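Local coordinates for S-adenosylmethionine:tRNA ribosyltransferase-isomerase (Thermus thermophilus, PDB 1WDI), which probably transfers and isomerises the ribose moiety of S-adenosylmethionine onto preQ1-modified tRNA, giving epoxyqueuosine in queuosine biosynthesis, at residues A[26-31]-A[40-45]. Numbering follows the deposited sequence.
Sequences MARLMV and VAHKRV
Lys-43 O is gripped twice, by Leu-29 N at 2.7 Å and by a water whose oxygen lies 2.8 Å away. The Leu-29 donor stands above the carbonyl plane, with a C=O...N angle of only 111°. The same water accepts a bond from Arg-28 NE at 2.8 Å, sitting in plane at the guanidinium edge, and so ties the arginine side chain to the opposing backbone. Lys-43 N returns a bond to Leu-29 O, making an antiparallel hydrogen-bonded pair; Val-31 and Ala-41 form the next, where Val-31 N reaches Ala-41 O at 2.9 Å almost straight (175°). Beyond the strand ends, Val-45 N still bonds Ala-27 O, and Val-45 CG2 rests 4.1 Å from Ala-27 CB.

On one face Met-30 and His-42 run side by side. Met-30 extends with CG anti to the backbone N and then bends at chi3, bringing CE to the imidazole edge, 4.1 Å from His-42 CE1. The Arg-28 guanidinium comes up obliquely to this ring, the two planes 62° apart, while His-42 ND1 is hydrogen-bonded to Tyr-333 OH, and Arg-28 NH1 to Glu-331 O. The other face carries Leu-29, Val-31, Ala-41 and Lys-43, with Val-31 CB 3.9 Å from Ala-41 CB.

The pair is a beta hairpin in the large mixed sheet: strand 28-32 lies between 40-44 and the parallel strand 341-344. Helix 318-330 packs on the Met-30 and His-42 face through Leu-327, and Phe-51 of helix 48-51 touches Val-31, Ala-41 and Lys-43 on the other.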
loop_
_atom_site.group_PDB
_atom_site.type_symbol
_atom_site.label_atom_id
_atom_site.label_comp_id
_atom_site.label_asym_id
_atom_site.label_seq_id
_atom_site.Cartn_x
_atom_site.Cartn_y
_atom_site.Cartn_z
ATOM N N MET A 26 -6.207 -17.950 6.167
ATOM C CA MET A 26 -6.298 -18.721 7.400
ATOM C C MET A 26 -5.572 -17.940 8.492
ATOM O O MET A 26 -5.529 -18.352 9.650
ATOM C CB MET A 26 -5.700 -20.121 7.233
ATOM C CG MET A 26 -6.653 -21.127 6.576
ATOM S SD MET A 26 -8.215 -21.372 7.484
ATOM C CE MET A 26 -7.663 -22.468 8.826
ATOM N N ALA A 27 -4.999 -16.802 8.110
ATOM C CA ALA A 27 -4.337 -15.932 9.075
ATOM C C ALA A 27 -5.423 -15.519 10.068
ATOM O O ALA A 27 -6.597 -15.433 9.707
ATOM C CB ALA A 27 -3.780 -14.700 8.375
ATOM N N ARG A 28 -5.053 -15.261 11.315
ATOM C CA ARG A 28 -6.052 -14.865 12.299
ATOM C C ARG A 28 -6.586 -13.460 12.026
ATOM O O ARG A 28 -5.924 -12.644 11.384
ATOM C CB ARG A 28 -5.466 -14.949 13.710
ATOM C CG ARG A 28 -5.025 -16.364 14.095
ATOM C CD ARG A 28 -4.467 -16.413 15.504
ATOM N NE ARG A 28 -5.478 -16.041 16.488
ATOM C CZ ARG A 28 -5.257 -15.973 17.795
ATOM N NH1 ARG A 28 -4.055 -16.255 18.282
ATOM N NH2 ARG A 28 -6.235 -15.613 18.613
ATOM N N LEU A 29 -7.798 -13.194 12.503
ATOM C CA LEU A 29 -8.423 -11.893 12.324
ATOM C C LEU A 29 -9.046 -11.443 13.638
ATOM O O LEU A 29 -9.941 -12.106 14.171
ATOM C CB LEU A 29 -9.516 -11.960 11.245
ATOM C CG LEU A 29 -10.389 -10.712 11.086
ATOM C CD1 LEU A 29 -9.536 -9.549 10.559
ATOM C CD2 LEU A 29 -11.543 -10.995 10.136
ATOM N N MET A 30 -8.559 -10.329 14.175
ATOM C CA MET A 30 -9.125 -9.806 15.407
ATOM C C MET A 30 -10.129 -8.739 15.008
ATOM O O MET A 30 -9.774 -7.760 14.346
ATOM C CB MET A 30 -8.049 -9.178 16.312
ATOM C CG MET A 30 -8.633 -8.582 17.590
ATOM S SD MET A 30 -7.482 -7.600 18.612
ATOM C CE MET A 30 -6.627 -8.901 19.436
ATOM N N VAL A 31 -11.387 -8.935 15.388
ATOM C CA VAL A 31 -12.417 -7.954 15.082
ATOM C C VAL A 31 -12.627 -7.112 16.339
ATOM O O VAL A 31 -12.898 -7.653 17.413
ATOM C CB VAL A 31 -13.756 -8.630 14.705
ATOM C CG1 VAL A 31 -14.804 -7.560 14.377
ATOM C CG2 VAL A 31 -13.553 -9.572 13.506
ATOM N N VAL A 40 -14.034 -7.907 21.345
ATOM C CA VAL A 40 -13.372 -8.398 20.156
ATOM C C VAL A 40 -13.843 -9.808 19.838
ATOM O O VAL A 40 -14.406 -10.503 20.686
ATOM C CB VAL A 40 -11.834 -8.432 20.345
ATOM C CG1 VAL A 40 -11.319 -7.058 20.764
ATOM C CG2 VAL A 40 -11.464 -9.473 21.391
ATOM N N ALA A 41 -13.630 -10.213 18.595
ATOM C CA ALA A 41 -13.966 -11.558 18.168
ATOM C C ALA A 41 -12.646 -12.088 17.639
ATOM O O ALA A 41 -11.950 -11.392 16.900
ATOM C CB ALA A 41 -15.019 -11.530 17.058
ATOM N N HIS A 42 -12.279 -13.298 18.047
ATOM C CA HIS A 42 -11.039 -13.902 17.588
ATOM C C HIS A 42 -11.407 -14.846 16.454
ATOM O O HIS A 42 -11.896 -15.954 16.679
ATOM C CB HIS A 42 -10.360 -14.640 18.744
ATOM C CG HIS A 42 -9.917 -13.725 19.843
ATOM N ND1 HIS A 42 -8.940 -12.769 19.663
ATOM C CD2 HIS A 42 -10.367 -13.567 21.111
ATOM C CE1 HIS A 42 -8.809 -12.060 20.769
ATOM N NE2 HIS A 42 -9.664 -12.523 21.665
ATOM N N LYS A 43 -11.174 -14.378 15.231
ATOM C CA LYS A 43 -11.514 -15.125 14.027
ATOM C C LYS A 43 -10.321 -15.360 13.115
ATOM O O LYS A 43 -9.163 -15.338 13.539
ATOM C CB LYS A 43 -12.581 -14.351 13.238
ATOM C CG LYS A 43 -13.907 -14.151 13.974
ATOM C CD LYS A 43 -14.776 -15.400 13.876
ATOM C CE LYS A 43 -15.987 -15.313 14.796
ATOM N NZ LYS A 43 -16.893 -16.486 14.614
ATOM N N ARG A 44 -10.640 -15.608 11.852
ATOM C CA ARG A 44 -9.649 -15.803 10.808
ATOM C C ARG A 44 -10.099 -14.897 9.674
ATOM O O ARG A 44 -11.265 -14.507 9.621
ATOM C CB ARG A 44 -9.602 -17.278 10.383
ATOM C CG ARG A 44 -8.809 -18.102 11.395
ATOM C CD ARG A 44 -8.774 -19.604 11.161
ATOM N NE ARG A 44 -7.849 -20.185 12.133
ATOM C CZ ARG A 44 -7.687 -21.483 12.361
ATOM N NH1 ARG A 44 -8.394 -22.381 11.686
ATOM N NH2 ARG A 44 -6.818 -21.881 13.276
ATOM N N VAL A 45 -9.179 -14.527 8.794
ATOM C CA VAL A 45 -9.526 -13.660 7.678
ATOM C C VAL A 45 -10.665 -14.251 6.854
ATOM O O VAL A 45 -11.524 -13.522 6.358
ATOM C CB VAL A 45 -8.298 -13.418 6.762
ATOM C CG1 VAL A 45 -8.717 -12.650 5.511
ATOM C CG2 VAL A 45 -7.230 -12.642 7.528
HETATM O O HOH W 1 -8.097 -15.014 16.139
#